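Reducing-end xylose-releasing exo-oligoxylanase Rex8A (Paenibacillus barcinonensis, PDB 6SUD) hydrolyses xylooligosaccharides from their reducing ends, releasing xylose during xylan breakdown. Local coordinates at residues 65-70 with 114-119; 194-199 with 266-271; 237-242 with 260-265. The protein carries 1 engineered substitution. All coordinates share one frame; numbering follows the deposited sequence.

Overall arrangement
All three contacts lie in the (alpha/alpha)6 barrel fold of glycoside hydrolase family 8, and each reaches a bound xylose. Contact 1 is only partly buried. It joins two strands of a small sheet by backbone bonds and ends in a solvent-exposed turn. Contacts 2 and 3 are buried and are neighbours, with centres about 9 Å apart; the loop closed by contact 2 contains contact 3. Contact 2 sets a 3-10 turn against the start of helix 268-280, and an arginine carries its polar side. Contact 3 joins two loop segments through a glutamate carboxylate and a leucine-phenylalanine contact. Contacts 1 and 3 hold the probable proton donor and acceptor.

Contact 1 of 3, residues 65-70 with 114-119; sequences DDVRSE and CKPDGT. With XYP (beta-D-xylopyranose), chain K; XYP (beta-D-xylopyranose), chain J.
Val67 and Cys114 form an antiparallel hydrogen-bonded pair. It joins strands 67-68 and 113-114 in a small three-stranded sheet attached to the (alpha/alpha)6 barrel. Val67 N donates to Cys114 O at 2.8 Å and Cys114 N returns the bond to Val67 O. Their side chains share one face of the sheet, where Val67 CB meets Cys114 SG at 3.9 Å. Val67 holds CG1 anti to its backbone N (chi1 176°), which leaves CG2 beside that nitrogen to touch Pro116 CA at 3.7 Å. Pro116 lies in the type I turn from Lys115 to Gly118. Tyr94 of helix 85-99 packs on both Val67 and Cys114.

Asp66 brings its CB against Cys114 O. With CG between the backbone N and the carbonyl carbon (chi1 61°), the carboxylate lies where Arg68 can grip it side-on, by NE and NH2. Arg68 NE makes a salt bridge to Asp66 OD1 at 2.9 Å, tilted from the guanidinium plane. Arg68 NH2 reaches the syn lone pair of Asp66 OD2 at 3.2 Å, close to that plane. Asp61 is a second acidic partner of NE, and His113 bonds Asp66 OD2. These neighbours are likely to limit rotation of the guanidinium. Its remaining nitrogen, Arg68 NH1, is turned to the sugars and donates to O3 of the chain J xylose at 3.2 Å. Glu70, the probable proton donor, starts helix 69-81 with Ser69. Both its oxygens reach the chain J xylose: O3 donates to Glu70 OE1 at 2.7 Å, and O4 donates to Glu70 OE2 at 2.8 Å.

Contact 2 of 3, residues 194-199 with 266-271; sequences DPSYHL and AYRVAA. With XYP (beta-D-xylopyranose), chain K.
Pro195 and Ser196 meet Val269 in the apolar part of this contact. Val269 CG2 lies 3.9 Å from Pro195 CB and also touches the backbone around Ser196 N. Val269 turns CG2 back beside its own backbone N (chi1 173°), and this branch faces the turn. Ser240, from a separate loop, also packs on Val269.

The polar part centres on Ser196 and Arg268. Ser196 OG donates to Asp194 OD1 at 2.7 Å, from above the carboxylate plane. Ser196 N uses the anti lone pair of the same oxygen, which makes an Asx turn. Two donors thus grip Asp194 OD1 at the start of the short 3-10 segment 195-197, which precedes helix 200-209. This segment packs on the first turn of helix 268-280 in the (alpha/alpha)6 barrel. Arg268 NH2 comes within 3.0 Å of Ser196 OG.

Aromatic contacts involve Tyr197. Asp194 CB lies over the centre of one face of its ring, 3.7 Å above the plane. Arg268 NH2 lies at the ring edge, 4.0 Å from Tyr197 CE1, with ring and guanidinium planes 80° apart.

The last group is sugar binding. The Arg268 chain bends at chi3 (-72°) and turns its guanidinium edge to the chain K xylose. Arg268 NH1 donates to O3 of this xylose at 3.3 Å; NH2 makes a weak bond to the same oxygen. Tyr74 OH also bonds Arg268 NH1, and Asp265 O takes Arg268 NE.

Contact 3 of 3, residues 237-242 with 260-265; sequences TGLSPE and RHFYSD. With XYP (beta-D-xylopyranose), chain J; XYP (beta-D-xylopyranose), chain K.
Pro241 and His261 bring their backbones to a CA-CA distance of 4.8 Å, and Glu242 N donates to His261 O at 3.2 Å. Neither segment is regular helix or strand.

Leu239 packs on Phe262. Its CD2 methyl lies over the middle of the ring in a CH-pi contact, 3.5 Å from the Phe262 ring centroid and 3° off the ring normal. Ser240 O sits at the edge of the same ring, 3.3 Å from Phe262 CD1. This carbonyl oxygen is buried and has no hydrogen-bond partner in the model. Phe296 and Phe297 of helix 285-297 also pack on Leu239. Pro241 CB rests on Arg260 O.

Both segments belong to the long connection between helices 215-232 and 268-280 of the (alpha/alpha)6 barrel. The later one carries Ser264 and Asp265 into the xylose site.

Glu242 carries the side-chain hydrogen bond across the contact. Its chain is extended beyond CG and runs alongside Tyr263, with carboxylate and ring planes 77° apart. Glu242 OE2 uses its anti lone pair to take Asp265 N at 3.0 Å, in a nearly straight bond of 164°. Glu242 OE1 lies against Tyr263 CB and accepts from a water, which in turn accepts from His261 N. The carboxylate thus bonds Asp265 N directly and reaches His261 N through a water. Replacing Glu242 by an alanine would probably leave Asp265 N without its acceptor and the backbone at Asp265 less firmly placed.

Asp265 is the probable proton acceptor. O2 of the chain K xylose donates to Asp265 OD1 at 2.8 Å. Ser264 CB rests against C5 of the chain J xylose at 3.7 Å.

Contact 1 of 3, residues 65-70 with 114-119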
loop_
_atom_site.group_PDB
_atom_site.type_symbol
_atom_site.label_atom_id
_atom_site.label_comp_id
_atom_site.label_asym_id
_atom_site.label_seq_id
_atom_site.Cartn_x
_atom_site.Cartn_y
_atom_site.Cartn_z
ATOM N N ASP A 65 8.010 -5.164 16.884
ATOM C CA ASP A 65 8.570 -4.127 17.800
ATOM C C ASP A 65 9.613 -3.279 17.067
ATOM O O ASP A 65 10.699 -3.059 17.635
ATOM C CB ASP A 65 9.236 -4.758 19.027
ATOM C CG ASP A 65 8.417 -5.879 19.628
ATOM O OD1 ASP A 65 7.349 -5.580 20.207
ATOM O OD2 ASP A 65 8.839 -7.042 19.488
ATOM N N ASP A 66 9.311 -2.835 15.848
ATOM C CA ASP A 66 10.210 -1.931 15.089
ATOM C C ASP A 66 9.358 -0.964 14.266
ATOM O O ASP A 66 8.117 -1.120 14.228
ATOM C CB ASP A 66 11.224 -2.697 14.231
ATOM C CG ASP A 66 10.601 -3.588 13.165
ATOM O OD1 ASP A 66 9.377 -3.502 12.972
ATOM O OD2 ASP A 66 11.350 -4.379 12.546
ATOM N N VAL A 67 10.026 0.023 13.676
ATOM C CA VAL A 67 9.408 1.059 12.804
ATOM C C VAL A 67 9.862 0.787 11.361
ATOM O O VAL A 67 11.060 0.727 11.124
ATOM C CB VAL A 67 9.791 2.466 13.295
ATOM C CG1 VAL A 67 9.249 3.540 12.375
ATOM C CG2 VAL A 67 9.313 2.725 14.717
ATOM N N ARG A 68 8.914 0.569 10.448
ATOM C CA ARG A 68 9.196 0.112 9.061
ATOM C C ARG A 68 8.838 1.231 8.092
ATOM O O ARG A 68 7.875 1.963 8.374
ATOM C CB ARG A 68 8.419 -1.174 8.785
ATOM C CG ARG A 68 8.831 -2.294 9.724
ATOM C CD ARG A 68 8.123 -3.610 9.550
ATOM N NE ARG A 68 8.907 -4.565 10.309
ATOM C CZ ARG A 68 9.036 -5.850 10.039
ATOM N NH1 ARG A 68 8.381 -6.387 9.021
ATOM N NH2 ARG A 68 9.846 -6.583 10.780
ATOM N N SER A 69 9.589 1.366 6.997
ATOM C CA SER A 69 9.302 2.403 5.984
ATOM C C SER A 69 7.903 2.145 5.408
ATOM O O SER A 69 7.222 3.116 5.063
ATOM C CB SER A 69 10.368 2.470 4.933
ATOM O OG SER A 69 10.499 1.235 4.259
ATOM N N GLU A 70 7.481 0.879 5.337
ATOM C CA GLU A 70 6.088 0.503 4.965
ATOM C C GLU A 70 5.103 1.293 5.848
ATOM O O GLU A 70 4.231 2.011 5.308
ATOM C CB GLU A 70 5.947 -1.011 5.122
ATOM C CG GLU A 70 4.517 -1.547 5.116
ATOM C CD GLU A 70 4.433 -2.964 5.660
ATOM O OE1 GLU A 70 4.675 -3.138 6.881
ATOM O OE2 GLU A 70 4.206 -3.913 4.849
ATOM N N CYS A 114 13.855 0.538 11.602
ATOM C CA CYS A 114 14.688 1.100 12.689
ATOM C C CYS A 114 14.010 0.810 14.023
ATOM O O CYS A 114 12.818 0.431 14.038
ATOM C CB CYS A 114 14.929 2.596 12.497
ATOM S SG CYS A 114 13.433 3.618 12.516
ATOM N N LYS A 115 14.761 0.967 15.106
ATOM C CA LYS A 115 14.181 0.904 16.467
ATOM C C LYS A 115 13.272 2.112 16.631
ATOM O O LYS A 115 13.479 3.123 15.972
ATOM C CB LYS A 115 15.283 0.931 17.520
ATOM C CG LYS A 115 16.223 -0.260 17.482
ATOM C CD LYS A 115 17.302 -0.157 18.523
ATOM C CE LYS A 115 16.779 -0.387 19.920
ATOM N NZ LYS A 115 17.846 -0.193 20.926
ATOM N N PRO A 116 12.248 2.059 17.512
ATOM C CA PRO A 116 11.399 3.229 17.748
ATOM C C PRO A 116 12.165 4.521 18.095
ATOM O O PRO A 116 11.679 5.585 17.738
ATOM C CB PRO A 116 10.479 2.768 18.891
ATOM C CG PRO A 116 10.453 1.259 18.775
ATOM C CD PRO A 116 11.833 0.874 18.287
ATOM N N ASP A 117 13.355 4.411 18.703
ATOM C CA ASP A 117 14.221 5.565 19.080
ATOM C C ASP A 117 14.960 6.124 17.852
ATOM O O ASP A 117 15.606 7.182 17.989
ATOM C CB ASP A 117 15.180 5.190 20.218
ATOM C CG ASP A 117 16.448 4.453 19.811
ATOM O OD1 ASP A 117 16.511 3.939 18.673
ATOM O OD2 ASP A 117 17.376 4.399 20.651
ATOM N N GLY A 118 14.877 5.461 16.694
ATOM C CA GLY A 118 15.441 5.964 15.424
ATOM C C GLY A 118 16.757 5.307 15.040
ATOM O O GLY A 118 17.253 5.620 13.942
ATOM N N THR A 119 17.309 4.433 15.890
ATOM C CA THR A 119 18.528 3.628 15.596
ATOM C C THR A 119 18.249 2.716 14.398
ATOM O O THR A 119 17.385 1.839 14.533
ATOM C CB THR A 119 18.958 2.764 16.790
ATOM O OG1 THR A 119 19.040 3.568 17.967
ATOM C CG2 THR A 119 20.287 2.075 16.565
HETATM O O1 XYP K . 8.152 -7.117 6.255
HETATM C C1 XYP K . 8.285 -6.140 5.199
HETATM C C2 XYP K . 7.095 -6.105 4.237
HETATM C C3 XYP K . 7.334 -5.151 3.073
HETATM C C4 XYP K . 8.245 -4.016 3.527
HETATM C C5 XYP K . 8.016 -3.755 5.011
HETATM O O2 XYP K . 6.769 -7.414 3.756
HETATM O O3 XYP K . 6.051 -4.696 2.612
HETATM O O4 XYP K . 9.608 -4.394 3.310
HETATM O O5 XYP K . 8.410 -4.861 5.821
HETATM O O1 XYP J . 3.508 -9.318 9.904
HETATM C C1 XYP J . 3.545 -8.538 8.703
HETATM C C2 XYP J . 4.565 -7.420 8.905
HETATM C C3 XYP J . 4.570 -6.567 7.666
HETATM C C4 XYP J . 4.963 -7.406 6.470
HETATM C C5 XYP J . 4.055 -8.621 6.345
HETATM O O2 XYP J . 4.285 -6.569 10.035
HETATM O O3 XYP J . 5.493 -5.491 7.837
HETATM O O4 XYP J . 4.872 -6.551 5.325
HETATM O O5 XYP J . 3.977 -9.345 7.586
#

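Contact 2 of 3, residues 194-199 with 266-271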
loop_
_atom_site.group_PDB
_atom_site.type_symbol
_atom_site.label_atom_id
_atom_site.label_comp_id
_atom_site.label_asym_id
_atom_site.label_seq_id
_atom_site.Cartn_x
_atom_site.Cartn_y
_atom_site.Cartn_z
ATOM N N ASP A 194 7.716 -8.431 -6.315
ATOM C CA ASP A 194 6.696 -8.705 -5.273
ATOM C C ASP A 194 5.409 -8.104 -5.818
ATOM O O ASP A 194 5.319 -6.885 -5.878
ATOM C CB ASP A 194 7.142 -8.083 -3.949
ATOM C CG ASP A 194 6.211 -8.327 -2.782
ATOM O OD1 ASP A 194 4.978 -8.298 -2.988
ATOM O OD2 ASP A 194 6.735 -8.544 -1.690
ATOM N N PRO A 195 4.423 -8.896 -6.302
ATOM C CA PRO A 195 3.227 -8.328 -6.939
ATOM C C PRO A 195 2.468 -7.265 -6.128
ATOM O O PRO A 195 1.898 -6.392 -6.699
ATOM C CB PRO A 195 2.333 -9.558 -7.151
ATOM C CG PRO A 195 3.306 -10.706 -7.278
ATOM C CD PRO A 195 4.448 -10.365 -6.339
ATOM N N SER A 196 2.504 -7.330 -4.807
ATOM C CA SER A 196 1.815 -6.355 -3.919
ATOM C C SER A 196 2.489 -4.974 -4.001
ATOM O O SER A 196 1.880 -3.986 -3.565
ATOM C CB SER A 196 1.778 -6.880 -2.514
ATOM O OG SER A 196 3.061 -6.746 -1.933
ATOM N N TYR A 197 3.712 -4.899 -4.520
ATOM C CA TYR A 197 4.454 -3.618 -4.672
ATOM C C TYR A 197 3.997 -2.849 -5.920
ATOM O O TYR A 197 4.400 -1.676 -6.054
ATOM C CB TYR A 197 5.957 -3.882 -4.787
ATOM C CG TYR A 197 6.678 -4.319 -3.535
ATOM C CD1 TYR A 197 6.025 -4.735 -2.388
ATOM C CD2 TYR A 197 8.060 -4.348 -3.522
ATOM C CE1 TYR A 197 6.727 -5.144 -1.263
ATOM C CE2 TYR A 197 8.781 -4.754 -2.411
ATOM C CZ TYR A 197 8.112 -5.161 -1.269
ATOM O OH TYR A 197 8.825 -5.553 -0.162
ATOM N N HIS A 198 3.231 -3.473 -6.820
ATOM C CA HIS A 198 2.844 -2.888 -8.131
ATOM C C HIS A 198 1.616 -1.996 -7.975
ATOM O O HIS A 198 0.520 -2.509 -7.723
ATOM C CB HIS A 198 2.623 -3.971 -9.194
ATOM C CG HIS A 198 3.891 -4.650 -9.560
ATOM N ND1 HIS A 198 4.531 -4.446 -10.779
ATOM C CD2 HIS A 198 4.702 -5.449 -8.825
ATOM C CE1 HIS A 198 5.646 -5.151 -10.781
ATOM N NE2 HIS A 198 5.756 -5.791 -9.597
ATOM N N LEU A 199 1.821 -0.700 -8.175
ATOM C CA LEU A 199 0.792 0.339 -7.954
ATOM C C LEU A 199 0.648 1.140 -9.236
ATOM O O LEU A 199 1.019 2.314 -9.276
ATOM C CB LEU A 199 1.214 1.246 -6.799
ATOM C CG LEU A 199 1.569 0.573 -5.480
ATOM C CD1 LEU A 199 2.059 1.622 -4.515
ATOM C CD2 LEU A 199 0.394 -0.168 -4.872
ATOM N N ALA A 266 0.795 -10.575 -0.236
ATOM C CA ALA A 266 -0.050 -10.769 -1.438
ATOM C C ALA A 266 -1.485 -10.289 -1.195
ATOM O O ALA A 266 -2.209 -10.091 -2.190
ATOM C CB ALA A 266 -0.018 -12.206 -1.894
ATOM N N TYR A 267 -1.910 -10.098 0.056
ATOM C CA TYR A 267 -3.283 -9.613 0.351
ATOM C C TYR A 267 -3.536 -8.280 -0.350
ATOM O O TYR A 267 -4.673 -8.048 -0.825
ATOM C CB TYR A 267 -3.499 -9.421 1.852
ATOM C CG TYR A 267 -3.308 -10.660 2.676
ATOM C CD1 TYR A 267 -3.198 -11.909 2.085
ATOM C CD2 TYR A 267 -3.312 -10.587 4.058
ATOM C CE1 TYR A 267 -3.042 -13.054 2.843
ATOM C CE2 TYR A 267 -3.151 -11.722 4.831
ATOM C CZ TYR A 267 -3.006 -12.954 4.223
ATOM O OH TYR A 267 -2.867 -14.071 4.994
ATOM N N ARG A 268 -2.498 -7.447 -0.461
ATOM C CA ARG A 268 -2.632 -6.049 -0.947
ATOM C C ARG A 268 -2.902 -6.043 -2.454
ATOM O O ARG A 268 -3.457 -5.052 -2.920
ATOM C CB ARG A 268 -1.396 -5.232 -0.573
ATOM C CG ARG A 268 -1.165 -5.179 0.933
ATOM C CD ARG A 268 0.186 -4.561 1.213
ATOM N NE ARG A 268 1.310 -5.443 0.874
ATOM C CZ ARG A 268 2.569 -5.230 1.265
ATOM N NH1 ARG A 268 2.873 -4.138 1.939
ATOM N NH2 ARG A 268 3.530 -6.084 0.965
ATOM N N VAL A 269 -2.592 -7.118 -3.190
ATOM C CA VAL A 269 -2.840 -7.129 -4.652
ATOM C C VAL A 269 -4.315 -6.826 -4.940
ATOM O O VAL A 269 -4.561 -6.019 -5.858
ATOM C CB VAL A 269 -2.463 -8.450 -5.334
ATOM C CG1 VAL A 269 -2.921 -8.401 -6.775
ATOM C CG2 VAL A 269 -0.980 -8.743 -5.190
ATOM N N ALA A 270 -5.246 -7.477 -4.239
ATOM C CA ALA A 270 -6.697 -7.343 -4.509
ATOM C C ALA A 270 -7.102 -5.895 -4.263
ATOM O O ALA A 270 -7.957 -5.394 -5.009
ATOM C CB ALA A 270 -7.527 -8.251 -3.635
ATOM N N ALA A 271 -6.515 -5.278 -3.246
ATOM C CA ALA A 271 -6.781 -3.881 -2.844
ATOM C C ALA A 271 -6.253 -2.935 -3.930
ATOM O O ALA A 271 -6.961 -2.016 -4.298
ATOM C CB ALA A 271 -6.136 -3.580 -1.516
HETATM O O1 XYP K . 8.152 -7.117 6.255
HETATM C C1 XYP K . 8.285 -6.140 5.199
HETATM C C2 XYP K . 7.095 -6.105 4.237
HETATM C C3 XYP K . 7.334 -5.151 3.073
HETATM C C4 XYP K . 8.245 -4.016 3.527
HETATM C C5 XYP K . 8.016 -3.755 5.011
HETATM O O2 XYP K . 6.769 -7.414 3.756
HETATM O O3 XYP K . 6.051 -4.696 2.612
HETATM O O4 XYP K . 9.608 -4.394 3.310
HETATM O O5 XYP K . 8.410 -4.861 5.821
#

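Contact 3 of 3, residues 237-242 with 260-265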
loop_
_atom_site.group_PDB
_atom_site.type_symbol
_atom_site.label_atom_id
_atom_site.label_comp_id
_atom_site.label_asym_id
_atom_site.label_seq_id
_atom_site.Cartn_x
_atom_site.Cartn_y
_atom_site.Cartn_z
ATOM N N THR A 237 -8.319 -18.818 -9.077
ATOM C CA THR A 237 -8.512 -18.424 -7.657
ATOM C C THR A 237 -8.353 -16.908 -7.475
ATOM O O THR A 237 -8.905 -16.383 -6.509
ATOM C CB THR A 237 -7.500 -19.180 -6.796
ATOM O OG1 THR A 237 -6.237 -18.679 -7.243
ATOM C CG2 THR A 237 -7.584 -20.687 -6.942
ATOM N N GLY A 238 -7.613 -16.246 -8.369
ATOM C CA GLY A 238 -7.245 -14.820 -8.265
ATOM C C GLY A 238 -6.114 -14.578 -7.272
ATOM O O GLY A 238 -5.758 -13.400 -7.091
ATOM N N LEU A 239 -5.581 -15.638 -6.653
ATOM C CA LEU A 239 -4.491 -15.535 -5.649
ATOM C C LEU A 239 -3.151 -15.337 -6.353
ATOM O O LEU A 239 -2.946 -15.897 -7.442
ATOM C CB LEU A 239 -4.398 -16.807 -4.807
ATOM C CG LEU A 239 -5.664 -17.253 -4.083
ATOM C CD1 LEU A 239 -5.408 -18.567 -3.392
ATOM C CD2 LEU A 239 -6.149 -16.212 -3.089
ATOM N N SER A 240 -2.234 -14.693 -5.647
ATOM C CA SER A 240 -0.893 -14.318 -6.139
ATOM C C SER A 240 0.142 -14.718 -5.102
ATOM O O SER A 240 -0.162 -14.842 -3.909
ATOM C CB SER A 240 -0.838 -12.869 -6.421
ATOM O OG SER A 240 -1.248 -12.130 -5.278
ATOM N N PRO A 241 1.394 -14.928 -5.540
ATOM C CA PRO A 241 2.487 -15.238 -4.626
ATOM C C PRO A 241 3.043 -13.968 -3.977
ATOM O O PRO A 241 2.869 -12.895 -4.538
ATOM C CB PRO A 241 3.491 -15.907 -5.562
ATOM C CG PRO A 241 3.311 -15.175 -6.869
ATOM C CD PRO A 241 1.831 -14.857 -6.943
ATOM N N GLU A 242 3.674 -14.109 -2.807
ATOM C CA GLU A 242 4.317 -12.955 -2.125
ATOM C C GLU A 242 5.440 -12.430 -3.028
ATOM O O GLU A 242 5.443 -11.224 -3.294
ATOM C CB GLU A 242 4.762 -13.329 -0.716
ATOM C CG GLU A 242 3.578 -13.490 0.220
ATOM C CD GLU A 242 3.943 -13.736 1.666
ATOM O OE1 GLU A 242 4.453 -14.855 1.967
ATOM O OE2 GLU A 242 3.733 -12.802 2.483
ATOM N N ARG A 260 6.414 -18.253 -1.985
ATOM C CA ARG A 260 5.750 -18.757 -3.217
ATOM C C ARG A 260 4.232 -18.757 -3.073
ATOM O O ARG A 260 3.552 -18.964 -4.087
ATOM C CB ARG A 260 6.234 -20.172 -3.514
ATOM C CG ARG A 260 7.694 -20.212 -3.935
ATOM C CD ARG A 260 8.156 -21.620 -4.256
ATOM N NE ARG A 260 8.011 -22.442 -3.062
ATOM C CZ ARG A 260 8.214 -23.755 -2.998
ATOM N NH1 ARG A 260 8.569 -24.436 -4.075
ATOM N NH2 ARG A 260 8.039 -24.388 -1.851
ATOM N N HIS A 261 3.726 -18.562 -1.856
ATOM C CA HIS A 261 2.311 -18.840 -1.513
ATOM C C HIS A 261 1.545 -17.555 -1.234
ATOM O O HIS A 261 2.166 -16.472 -1.180
ATOM C CB HIS A 261 2.251 -19.803 -0.336
ATOM C CG HIS A 261 3.104 -20.997 -0.564
ATOM N ND1 HIS A 261 2.859 -21.889 -1.596
ATOM C CD2 HIS A 261 4.209 -21.440 0.075
ATOM C CE1 HIS A 261 3.773 -22.842 -1.573
ATOM N NE2 HIS A 261 4.606 -22.595 -0.549
ATOM N N PHE A 262 0.229 -17.696 -1.044
ATOM C CA PHE A 262 -0.681 -16.573 -0.724
ATOM C C PHE A 262 -0.680 -16.364 0.791
ATOM O O PHE A 262 -1.277 -17.172 1.528
ATOM C CB PHE A 262 -2.078 -16.827 -1.287
ATOM C CG PHE A 262 -2.994 -15.639 -1.152
ATOM C CD1 PHE A 262 -2.900 -14.563 -2.023
ATOM C CD2 PHE A 262 -3.928 -15.581 -0.138
ATOM C CE1 PHE A 262 -3.749 -13.468 -1.899
ATOM C CE2 PHE A 262 -4.756 -14.484 0.003
ATOM C CZ PHE A 262 -4.671 -13.425 -0.878
ATOM N N TYR A 263 0.013 -15.310 1.218
ATOM C CA TYR A 263 0.214 -14.884 2.626
ATOM C C TYR A 263 0.315 -13.351 2.642
ATOM O O TYR A 263 0.127 -12.719 1.601
ATOM C CB TYR A 263 1.456 -15.560 3.208
ATOM C CG TYR A 263 1.437 -15.812 4.699
ATOM C CD1 TYR A 263 0.441 -16.583 5.279
ATOM C CD2 TYR A 263 2.436 -15.311 5.520
ATOM C CE1 TYR A 263 0.431 -16.836 6.644
ATOM C CE2 TYR A 263 2.439 -15.554 6.887
ATOM C CZ TYR A 263 1.435 -16.320 7.447
ATOM O OH TYR A 263 1.454 -16.547 8.794
ATOM N N SER A 264 0.658 -12.784 3.799
ATOM C CA SER A 264 0.517 -11.352 4.196
ATOM C C SER A 264 0.782 -10.343 3.064
ATOM O O SER A 264 -0.081 -9.491 2.856
ATOM C CB SER A 264 1.416 -11.073 5.357
ATOM O OG SER A 264 1.166 -12.004 6.393
ATOM N N ASP A 265 1.926 -10.388 2.376
ATOM C CA ASP A 265 2.241 -9.374 1.327
ATOM C C ASP A 265 1.139 -9.379 0.256
ATOM O O ASP A 265 0.603 -8.282 -0.092
ATOM C CB ASP A 265 3.597 -9.628 0.659
ATOM C CG ASP A 265 4.788 -9.012 1.368
ATOM O OD1 ASP A 265 4.774 -8.943 2.614
ATOM O OD2 ASP A 265 5.735 -8.627 0.660
HETATM O O1 XYP J . 3.508 -9.318 9.904
HETATM C C1 XYP J . 3.545 -8.538 8.703
HETATM C C2 XYP J . 4.565 -7.420 8.905
HETATM C C3 XYP J . 4.570 -6.567 7.666
HETATM C C4 XYP J . 4.963 -7.406 6.470
HETATM C C5 XYP J . 4.055 -8.621 6.345
HETATM O O2 XYP J . 4.285 -6.569 10.035
HETATM O O3 XYP J . 5.493 -5.491 7.837
HETATM O O4 XYP J . 4.872 -6.551 5.325
HETATM O O5 XYP J . 3.977 -9.345 7.586
HETATM O O1 XYP K . 8.152 -7.117 6.255
HETATM C C1 XYP K . 8.285 -6.140 5.199
HETATM C C2 XYP K . 7.095 -6.105 4.237
HETATM C C3 XYP K . 7.334 -5.151 3.073
HETATM C C4 XYP K . 8.245 -4.016 3.527
HETATM C C5 XYP K . 8.016 -3.755 5.011
HETATM O O2 XYP K . 6.769 -7.414 3.756
HETATM O O3 XYP K . 6.051 -4.696 2.612
HETATM O O4 XYP K . 9.608 -4.394 3.310
HETATM O O5 XYP K . 8.410 -4.861 5.821
HETATM O O HOH W 1 4.467 -17.742 1.009
#